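Local coordinates for nitrilotriacetate monooxygenase (Burkholderia pseudomallei, PDB 3SDO), which probably acts as an FMN-dependent monooxygenase of the NtaA/SnaA/DszA family, incorporating oxygen from molecular oxygen into an organic substrate, at residues A[301-304]-A[305-309]; A[284-287]-A[288-291]; A[226-229]-A[230-234]; A[379-382]-A[383-386]. All blocks are in the same frame, centred on the assembly; numbering follows the deposited sequence.

Contact 1 (A[301-304]-A[305-309]); sequences LAYL and SHFFQ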
loop_
_atom_site.group_PDB
_atom_site.type_symbol
_atom_site.label_atom_id
_atom_site.label_comp_id
_atom_site.label_asym_id
_atom_site.label_seq_id
_atom_site.Cartn_x
_atom_site.Cartn_y
_atom_site.Cartn_z
ATOM N N LEU A 301 29.537 20.440 9.229
ATOM C CA LEU A 301 29.928 20.967 10.560
ATOM C C LEU A 301 28.866 20.776 11.682
ATOM O O LEU A 301 29.214 20.506 12.834
ATOM C CB LEU A 301 30.287 22.454 10.464
ATOM C CG LEU A 301 31.466 22.868 9.585
ATOM C CD1 LEU A 301 31.666 24.395 9.646
ATOM C CD2 LEU A 301 32.716 22.155 10.014
ATOM N N ALA A 302 27.586 20.950 11.356
ATOM C CA ALA A 302 26.513 20.821 12.351
ATOM C C ALA A 302 26.510 19.411 12.925
ATOM O O ALA A 302 26.249 19.205 14.113
ATOM C CB ALA A 302 25.126 21.153 11.732
ATOM N N TYR A 303 26.822 18.445 12.072
ATOM C CA TYR A 303 26.895 17.067 12.487
ATOM C C TYR A 303 28.176 16.746 13.276
ATOM O O TYR A 303 28.152 15.926 14.198
ATOM C CB TYR A 303 26.709 16.143 11.272
ATOM C CG TYR A 303 26.476 14.698 11.661
ATOM C CD1 TYR A 303 25.290 14.307 12.288
ATOM C CD2 TYR A 303 27.452 13.727 11.417
ATOM C CE1 TYR A 303 25.081 12.983 12.663
ATOM C CE2 TYR A 303 27.255 12.409 11.783
ATOM C CZ TYR A 303 26.070 12.032 12.411
ATOM O OH TYR A 303 25.871 10.714 12.780
ATOM N N LEU A 304 29.299 17.385 12.948
ATOM C CA LEU A 304 30.483 17.322 13.813
ATOM C C LEU A 304 30.202 17.911 15.208
ATOM O O LEU A 304 30.680 17.402 16.230
ATOM C CB LEU A 304 31.627 18.154 13.237
ATOM C CG LEU A 304 32.879 17.591 12.574
ATOM C CD1 LEU A 304 33.874 18.740 12.591
ATOM C CD2 LEU A 304 33.467 16.341 13.237
ATOM N N SER A 305 29.484 19.030 15.222
ATOM C CA SER A 305 29.097 19.732 16.459
ATOM C C SER A 305 28.387 18.775 17.439
ATOM O O SER A 305 28.592 18.848 18.647
ATOM C CB SER A 305 28.183 20.924 16.083
ATOM O OG SER A 305 27.874 21.761 17.186
ATOM N N HIS A 306 27.580 17.873 16.895
ATOM C CA HIS A 306 26.860 16.840 17.652
ATOM C C HIS A 306 27.771 16.015 18.590
ATOM O O HIS A 306 27.385 15.651 19.710
ATOM C CB HIS A 306 26.120 15.930 16.627
ATOM C CG HIS A 306 25.511 14.691 17.201
ATOM N ND1 HIS A 306 24.442 14.717 18.072
ATOM C CD2 HIS A 306 25.797 13.382 16.996
ATOM C CE1 HIS A 306 24.112 13.478 18.399
ATOM N NE2 HIS A 306 24.918 12.647 17.757
ATOM N N PHE A 307 28.975 15.715 18.127
ATOM C CA PHE A 307 29.872 14.862 18.879
ATOM C C PHE A 307 30.681 15.619 19.919
ATOM O O PHE A 307 31.273 15.000 20.797
ATOM C CB PHE A 307 30.782 14.103 17.918
ATOM C CG PHE A 307 30.034 13.131 17.022
ATOM C CD1 PHE A 307 29.301 12.092 17.567
ATOM C CD2 PHE A 307 30.058 13.270 15.645
ATOM C CE1 PHE A 307 28.604 11.199 16.750
ATOM C CE2 PHE A 307 29.354 12.380 14.817
ATOM C CZ PHE A 307 28.633 11.343 15.375
ATOM N N PHE A 308 30.710 16.945 19.822
ATOM C CA PHE A 308 31.519 17.771 20.711
ATOM C C PHE A 308 30.673 18.749 21.538
ATOM O O PHE A 308 31.030 19.919 21.689
ATOM C CB PHE A 308 32.558 18.540 19.886
ATOM C CG PHE A 308 33.644 17.680 19.320
ATOM C CD1 PHE A 308 34.791 17.425 20.056
ATOM C CD2 PHE A 308 33.533 17.143 18.052
ATOM C CE1 PHE A 308 35.810 16.645 19.540
ATOM C CE2 PHE A 308 34.541 16.378 17.512
ATOM C CZ PHE A 308 35.689 16.127 18.258
ATOM N N GLN A 309 29.562 18.265 22.083
ATOM C CA GLN A 309 28.697 19.061 22.954
ATOM C C GLN A 309 28.288 20.407 22.321
ATOM O O GLN A 309 28.297 21.451 22.985
ATOM C CB GLN A 309 29.372 19.276 24.321
ATOM C CG GLN A 309 29.731 17.967 25.037
ATOM C CD GLN A 309 30.221 18.160 26.465
ATOM O OE1 GLN A 309 31.251 18.791 26.708
ATOM N NE2 GLN A 309 29.517 17.546 27.416
#
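Tyr303 and Phe307, one turn apart near the C-terminal end of helix 297-307, meet as a T-shaped pair. The ring planes stand at 80°, with centroids 5.3 Å apart, and the edge of Phe307 is directed at the face of Tyr303. The touching atoms are specific: CE2 of Phe307 lies 3.7 Å from CE2 of Tyr303, while CZ of Phe307 approaches the hydroxyl end, 3.8 Å from Tyr303 OH. Different first torsions bring the rings together. Tyr303 has CG anti to its own N (chi1 -168°), which swings the ring forward along the helix, whereas Phe307 has CG beside its N (chi1 -65°), which brings its ring back toward Tyr303. His306 completes an aromatic cluster in a different way: its plane is nearly parallel to that of Tyr303, yet the two rings are slid so far apart that they barely overlap.

On another side of the helix, the Leu304 carbonyl lies against the edge of the Phe308 ring. Leu304 O is in the ring plane and 3.4 Å from Phe308 CD2, a placement that puts ring hydrogens rather than pi electrons near the oxygen. The same oxygen accepts a hydrogen bond from Phe307 N at 3.1 Å, the donor standing above the carbonyl plane. This i to i+3 bond is consistent with a tighter turn here.

Around the helix end, Phe333 meets both His306 and Phe307, and Phe313 meets Phe308 edge-to-face. Leu301 and Leu304 rest on Leu351 of helix 351-363, while Leu304, Phe307 and Phe308 reach helix 334-346.

Contact 2 (A[284-287]-A[288-291]); sequences ADDK and YRQV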
loop_
_atom_site.group_PDB
_atom_site.type_symbol
_atom_site.label_atom_id
_atom_site.label_comp_id
_atom_site.label_asym_id
_atom_site.label_seq_id
_atom_site.Cartn_x
_atom_site.Cartn_y
_atom_site.Cartn_z
ATOM N N ALA A 284 35.167 8.558 -11.972
ATOM C CA ALA A 284 34.526 7.981 -10.795
ATOM C C ALA A 284 34.698 8.868 -9.563
ATOM O O ALA A 284 33.728 9.122 -8.820
ATOM C CB ALA A 284 35.085 6.589 -10.508
ATOM N N ASP A 285 35.934 9.304 -9.344
ATOM C CA ASP A 285 36.282 10.140 -8.198
ATOM C C ASP A 285 35.558 11.508 -8.258
ATOM O O ASP A 285 35.175 12.057 -7.238
ATOM C CB ASP A 285 37.807 10.355 -8.126
ATOM C CG ASP A 285 38.583 9.128 -7.580
ATOM O OD1 ASP A 285 38.001 8.160 -7.023
ATOM O OD2 ASP A 285 39.821 9.141 -7.701
ATOM N N ASP A 286 35.385 12.044 -9.463
ATOM C CA ASP A 286 34.696 13.321 -9.657
ATOM C C ASP A 286 33.230 13.150 -9.272
ATOM O O ASP A 286 32.650 14.028 -8.627
ATOM C CB ASP A 286 34.793 13.807 -11.109
ATOM C CG ASP A 286 36.189 14.308 -11.498
ATOM O OD1 ASP A 286 37.036 14.627 -10.625
ATOM O OD2 ASP A 286 36.433 14.397 -12.727
ATOM N N LYS A 287 32.641 12.013 -9.652
ATOM C CA LYS A 287 31.243 11.739 -9.330
ATOM C C LYS A 287 31.082 11.567 -7.830
ATOM O O LYS A 287 30.104 12.010 -7.241
ATOM C CB LYS A 287 30.737 10.470 -10.030
ATOM C CG LYS A 287 30.496 10.639 -11.523
ATOM C CD LYS A 287 29.825 9.400 -12.113
ATOM C CE LYS A 287 29.955 9.440 -13.622
ATOM N NZ LYS A 287 29.467 8.219 -14.261
ATOM N N TYR A 288 32.047 10.902 -7.220
ATOM C CA TYR A 288 32.039 10.720 -5.788
ATOM C C TYR A 288 32.127 12.079 -5.064
ATOM O O TYR A 288 31.428 12.327 -4.087
ATOM C CB TYR A 288 33.188 9.816 -5.407
ATOM C CG TYR A 288 33.396 9.673 -3.931
ATOM C CD1 TYR A 288 32.465 9.024 -3.136
ATOM C CD2 TYR A 288 34.527 10.175 -3.337
ATOM C CE1 TYR A 288 32.660 8.890 -1.762
ATOM C CE2 TYR A 288 34.732 10.047 -1.975
ATOM C CZ TYR A 288 33.797 9.397 -1.195
ATOM O OH TYR A 288 34.025 9.276 0.162
ATOM N N ARG A 289 32.960 12.974 -5.562
ATOM C CA ARG A 289 33.028 14.324 -4.994
ATOM C C ARG A 289 31.676 15.062 -5.119
ATOM O O ARG A 289 31.271 15.792 -4.199
ATOM C CB ARG A 289 34.183 15.129 -5.620
ATOM C CG ARG A 289 35.572 14.666 -5.122
ATOM C CD ARG A 289 36.706 15.618 -5.525
ATOM N NE ARG A 289 37.219 15.305 -6.861
ATOM C CZ ARG A 289 38.056 14.302 -7.139
ATOM N NH1 ARG A 289 38.498 13.492 -6.177
ATOM N NH2 ARG A 289 38.448 14.107 -8.391
ATOM N N GLN A 290 30.978 14.855 -6.235
ATOM C CA GLN A 290 29.643 15.446 -6.426
ATOM C C GLN A 290 28.722 14.945 -5.327
ATOM O O GLN A 290 28.042 15.723 -4.656
ATOM C CB GLN A 290 29.017 15.021 -7.755
ATOM C CG GLN A 290 29.450 15.778 -8.971
ATOM C CD GLN A 290 28.675 15.335 -10.229
ATOM O OE1 GLN A 290 27.569 14.767 -10.156
ATOM N NE2 GLN A 290 29.269 15.582 -11.387
ATOM N N VAL A 291 28.697 13.633 -5.155
ATOM C CA VAL A 291 27.876 13.024 -4.125
ATOM C C VAL A 291 28.220 13.605 -2.753
ATOM O O VAL A 291 27.331 14.035 -2.039
ATOM C CB VAL A 291 27.999 11.498 -4.151
ATOM C CG1 VAL A 291 27.449 10.888 -2.892
ATOM C CG2 VAL A 291 27.267 10.946 -5.379
#
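Asp286 and Arg289 face each other across one turn of helix 281-292 and form an i to i+3 salt bridge. The bond runs from NH2 of Arg289 to OD1 of Asp286 at 2.7 Å. OD1 is met nearly along its C-O bond, the N-H...O angle is only 139°, and the carboxylate and guanidinium planes are 72° apart. Only NH2 bonds to the carboxylate, for NE of Arg289 stays 3.8 Å from Asp286 OD1. A bend at chi3 (-86°) folds the arginine back over its own helix, laying one guanidinium face above Asp285 O, which stands 3.6 Å from that plane over its centre.

The main-chain accounts balance by regular i to i+4 bonds. The carbonyls of Ala284, Asp285, Asp286 and Lys287 receive the N-H groups of Tyr288, Arg289, Gln290 and Val291 in turn; the last, from Val291 N to Lys287 O, measures 3.0 Å and is nearly straight. Asp285 O thus takes the N-H of Arg289 at 2.9 Å while also lying under the guanidinium of the same residue.

Other polar ends look outside these two turns. Asp285 OD1 accepts from Gln281 NE2, Gln290 OE1 pairs with His28 NE2, and the extended Lys287 carries NZ to a salt bridge with Asp407 and a hydrogen bond to Val277 O.

The chemistry thus divides by reach: Asp286 and Arg289 probably offset each other's charge locally on an exposed flank, consistent with a modest ion pair, whereas Lys287 spends its charge on joining this helix to helix 401-418.

Contact 3 (A[226-229]-A[230-234]); sequences IDLA and GRSAD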
loop_
_atom_site.group_PDB
_atom_site.type_symbol
_atom_site.label_atom_id
_atom_site.label_comp_id
_atom_site.label_asym_id
_atom_site.label_seq_id
_atom_site.Cartn_x
_atom_site.Cartn_y
_atom_site.Cartn_z
ATOM N N ILE A 226 19.675 -12.585 13.319
ATOM C CA ILE A 226 20.255 -13.599 12.433
ATOM C C ILE A 226 19.519 -14.926 12.579
ATOM O O ILE A 226 19.224 -15.608 11.603
ATOM C CB ILE A 226 21.764 -13.755 12.693
ATOM C CG1 ILE A 226 22.484 -12.519 12.169
ATOM C CG2 ILE A 226 22.340 -15.009 12.005
ATOM C CD1 ILE A 226 23.945 -12.406 12.599
ATOM N N ASP A 227 19.199 -15.279 13.816
ATOM C CA ASP A 227 18.482 -16.501 14.071
ATOM C C ASP A 227 17.066 -16.487 13.470
ATOM O O ASP A 227 16.608 -17.477 12.890
ATOM C CB ASP A 227 18.399 -16.747 15.571
ATOM C CG ASP A 227 18.073 -18.179 15.889
ATOM O OD1 ASP A 227 18.812 -19.075 15.406
ATOM O OD2 ASP A 227 17.076 -18.402 16.602
ATOM N N LEU A 228 16.358 -15.377 13.623
ATOM C CA LEU A 228 15.054 -15.268 12.989
ATOM C C LEU A 228 15.210 -15.416 11.480
ATOM O O LEU A 228 14.423 -16.113 10.860
ATOM C CB LEU A 228 14.368 -13.942 13.337
ATOM C CG LEU A 228 12.964 -13.740 12.773
ATOM C CD1 LEU A 228 12.025 -14.837 13.177
ATOM C CD2 LEU A 228 12.432 -12.355 13.199
ATOM N N ALA A 229 16.227 -14.784 10.897
ATOM C CA ALA A 229 16.436 -14.867 9.432
ATOM C C ALA A 229 16.651 -16.310 8.982
ATOM O O ALA A 229 16.063 -16.764 7.999
ATOM C CB ALA A 229 17.611 -13.982 8.990
ATOM N N GLY A 230 17.510 -17.025 9.707
ATOM C CA GLY A 230 17.779 -18.448 9.440
ATOM C C GLY A 230 16.548 -19.337 9.535
ATOM O O GLY A 230 16.384 -20.261 8.727
ATOM N N ARG A 231 15.668 -19.043 10.493
ATOM C CA ARG A 231 14.450 -19.825 10.685
ATOM C C ARG A 231 13.331 -19.472 9.719
ATOM O O ARG A 231 12.435 -20.294 9.511
ATOM C CB ARG A 231 13.908 -19.628 12.093
ATOM C CG ARG A 231 14.731 -20.350 13.157
ATOM C CD ARG A 231 14.536 -19.734 14.523
ATOM N NE ARG A 231 13.128 -19.471 14.807
ATOM C CZ ARG A 231 12.666 -18.398 15.463
ATOM N NH1 ARG A 231 13.485 -17.441 15.917
ATOM N NH2 ARG A 231 11.362 -18.275 15.669
ATOM N N SER A 232 13.349 -18.255 9.154
ATOM C CA SER A 232 12.144 -17.767 8.436
ATOM C C SER A 232 12.349 -16.885 7.193
ATOM O O SER A 232 11.387 -16.629 6.482
ATOM C CB SER A 232 11.197 -17.044 9.415
ATOM O OG SER A 232 11.746 -15.787 9.844
ATOM N N ALA A 233 13.564 -16.442 6.894
ATOM C CA ALA A 233 13.754 -15.586 5.706
ATOM C C ALA A 233 14.063 -16.390 4.442
ATOM O O ALA A 233 14.736 -17.420 4.509
ATOM C CB ALA A 233 14.853 -14.584 5.966
ATOM N N ASP A 234 13.591 -15.896 3.299
ATOM C CA ASP A 234 14.003 -16.385 1.969
ATOM C C ASP A 234 15.204 -15.609 1.457
ATOM O O ASP A 234 15.985 -16.123 0.653
ATOM C CB ASP A 234 12.865 -16.226 0.967
ATOM C CG ASP A 234 11.642 -17.012 1.363
ATOM O OD1 ASP A 234 11.785 -18.229 1.575
ATOM O OD2 ASP A 234 10.545 -16.431 1.454
#
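Gly230 N to Ile226 O (2.9 Å) and Arg231 N to Asp227 O (3.0 Å) are regular alpha-helical bonds. They lie near the C-terminal end of helix 223-232, the crossover helix between parallel strands 215-218 and 235-238 in a beta-alpha-beta unit of the TIM-barrel-like fold.

Asp227 and Arg231 reach across one turn. Their salt bridge is long, with Asp227 OD2 3.8 Å from Arg231 NH1; OD2 comes closer to the aliphatic part, 3.5 Å from Arg231 CD, and lies at the guanidinium edge. The bend at chi3 (45°) turns the guanidinium so that one face lies over Leu228 CD1, the two side chains crossing at about a right angle. That leucine also packs against helix 150-165, about 4 Å from the side chain of Tyr151, a predicted FMN-binding residue.

Ala229 O accepts a bond from Ala233 N at 2.8 Å, and Ala229 CB and Ala233 CB lie 4.1 Å apart. Ser232, whose OG is also bonded to Gln218 NE2 of strand 215-218, has OG between its backbone N and carbonyl carbon (chi1 70°); there the hydroxyl donates to Leu228 O at 2.9 Å, from above the carbonyl plane.

Contact 4 (A[379-382]-A[383-386]); sequences ASEM and IRWV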
loop_
_atom_site.group_PDB
_atom_site.type_symbol
_atom_site.label_atom_id
_atom_site.label_comp_id
_atom_site.label_asym_id
_atom_site.label_seq_id
_atom_site.Cartn_x
_atom_site.Cartn_y
_atom_site.Cartn_z
ATOM N N ALA A 379 33.092 -4.271 -11.118
ATOM C CA ALA A 379 32.605 -5.635 -11.389
ATOM C C ALA A 379 33.497 -6.695 -10.725
ATOM O O ALA A 379 32.984 -7.660 -10.149
ATOM C CB ALA A 379 32.485 -5.904 -12.906
ATOM N N SER A 380 34.817 -6.501 -10.806
ATOM C CA SER A 380 35.771 -7.405 -10.193
ATOM C C SER A 380 35.542 -7.535 -8.671
ATOM O O SER A 380 35.656 -8.624 -8.132
ATOM C CB SER A 380 37.217 -6.987 -10.482
ATOM O OG SER A 380 37.577 -7.269 -11.834
ATOM N N GLU A 381 35.216 -6.427 -8.008
ATOM C CA GLU A 381 34.973 -6.437 -6.556
ATOM C C GLU A 381 33.661 -7.161 -6.231
ATOM O O GLU A 381 33.599 -7.944 -5.284
ATOM C CB GLU A 381 34.955 -5.003 -6.021
ATOM C CG GLU A 381 34.732 -4.877 -4.529
ATOM C CD GLU A 381 35.888 -5.389 -3.673
ATOM O OE1 GLU A 381 36.933 -5.816 -4.215
ATOM O OE2 GLU A 381 35.742 -5.351 -2.431
ATOM N N MET A 382 32.624 -6.925 -7.021
ATOM C CA MET A 382 31.367 -7.675 -6.863
ATOM C C MET A 382 31.599 -9.160 -7.046
ATOM O O MET A 382 31.067 -9.973 -6.279
ATOM C CB MET A 382 30.280 -7.201 -7.842
ATOM C CG MET A 382 29.830 -5.758 -7.580
ATOM S SD MET A 382 28.662 -5.120 -8.816
ATOM C CE MET A 382 28.697 -3.400 -8.302
ATOM N N ILE A 383 32.370 -9.513 -8.075
ATOM C CA ILE A 383 32.713 -10.913 -8.335
ATOM C C ILE A 383 33.473 -11.483 -7.156
ATOM O O ILE A 383 33.219 -12.601 -6.730
ATOM C CB ILE A 383 33.519 -11.069 -9.629
ATOM C CG1 ILE A 383 32.584 -10.901 -10.841
ATOM C CG2 ILE A 383 34.312 -12.426 -9.633
ATOM C CD1 ILE A 383 33.286 -10.590 -12.198
ATOM N N ARG A 384 34.385 -10.697 -6.599
ATOM C CA ARG A 384 35.146 -11.134 -5.433
ATOM C C ARG A 384 34.221 -11.465 -4.254
ATOM O O ARG A 384 34.375 -12.523 -3.614
ATOM C CB ARG A 384 36.164 -10.070 -5.017
ATOM C CG ARG A 384 36.958 -10.444 -3.774
ATOM C CD ARG A 384 38.089 -9.479 -3.496
ATOM N NE ARG A 384 37.629 -8.359 -2.696
ATOM C CZ ARG A 384 37.682 -8.278 -1.368
ATOM N NH1 ARG A 384 38.169 -9.278 -0.643
ATOM N NH2 ARG A 384 37.231 -7.175 -0.757
ATOM N N TRP A 385 33.265 -10.574 -3.969
ATOM C CA TRP A 385 32.329 -10.800 -2.853
ATOM C C TRP A 385 31.535 -12.095 -3.041
ATOM O O TRP A 385 31.308 -12.833 -2.089
ATOM C CB TRP A 385 31.349 -9.623 -2.692
ATOM C CG TRP A 385 31.944 -8.436 -1.983
ATOM C CD1 TRP A 385 33.134 -7.838 -2.257
ATOM C CD2 TRP A 385 31.377 -7.713 -0.887
ATOM N NE1 TRP A 385 33.356 -6.795 -1.405
ATOM C CE2 TRP A 385 32.294 -6.694 -0.542
ATOM C CE3 TRP A 385 30.178 -7.815 -0.166
ATOM C CZ2 TRP A 385 32.050 -5.781 0.483
ATOM C CZ3 TRP A 385 29.943 -6.909 0.868
ATOM C CH2 TRP A 385 30.876 -5.898 1.175
ATOM N N VAL A 386 31.144 -12.372 -4.270
ATOM C CA VAL A 386 30.366 -13.587 -4.589
ATOM C C VAL A 386 31.262 -14.840 -4.584
ATOM O O VAL A 386 30.924 -15.834 -3.941
ATOM C CB VAL A 386 29.596 -13.420 -5.913
ATOM C CG1 VAL A 386 28.934 -14.739 -6.355
ATOM C CG2 VAL A 386 28.523 -12.341 -5.733
#
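Helix 375-387, one of the helices packed outside the parallel barrel strands, carries an i to i+3 salt bridge and an i to i+4 side-chain hydrogen bond, both made by Glu381. Arg384 approaches side-on with two nitrogens, one for each carboxylate oxygen: NE to Glu381 OE1 at 3.0 Å and NH2 to Glu381 OE2 at 2.9 Å. Both bonds are nearly straight and both oxygens lie in the guanidinium plane, but the carboxylate itself is turned 43° against it. OE2 is met by NH2 on its syn side, while OE1 is met from above the carboxylate plane.

The glutamate gets there by a bend at chi2 (69°) that leads its carboxylate forward over the following turn, alongside the arginine chain. Its two donors have partners beyond the helix: Phe243 makes a cation-pi contact with Arg384 and meets Trp385 edge-to-face, and Phe371 also meets Trp385 edge-to-face. Met382, by contrast, extends inward to Ile273 and Phe394 of the barrel strands.

The indole adds a third bond, Trp385 NE1 reaching Glu381 OE2 at 3.0 Å in its own ring plane. Three bonds from two side chains probably restrict rotation of the carboxylate, and two of them share OE2, Trp385 NE1 arriving on the same carboxylate face as Arg384 NH2.

In the fold
Each contact lies along one helix, contacts 1 and 3 running off its C-terminal end, and they come along the chain in the order 3, 2, 1, 4. Contact 3 lies on the crossover helix 223-232, contacts 2 and 1 on the successive helices 281-292 and 297-307, and contact 4 on helix 375-387. None touches another. Contacts 2 and 4 have the closest centres, 21 Å apart, whereas contacts 1 and 3 are 38 Å apart. Contacts 2 and 3 lie on opposite sides of the chain's centre. Contact 3 thus belongs to a barrel crossover beside the predicted flavin site, whereas contact 1, 29 Å from the chain's centre, belongs to an outlying helical insertion between strands 268-277 and 372-373 in the sequence.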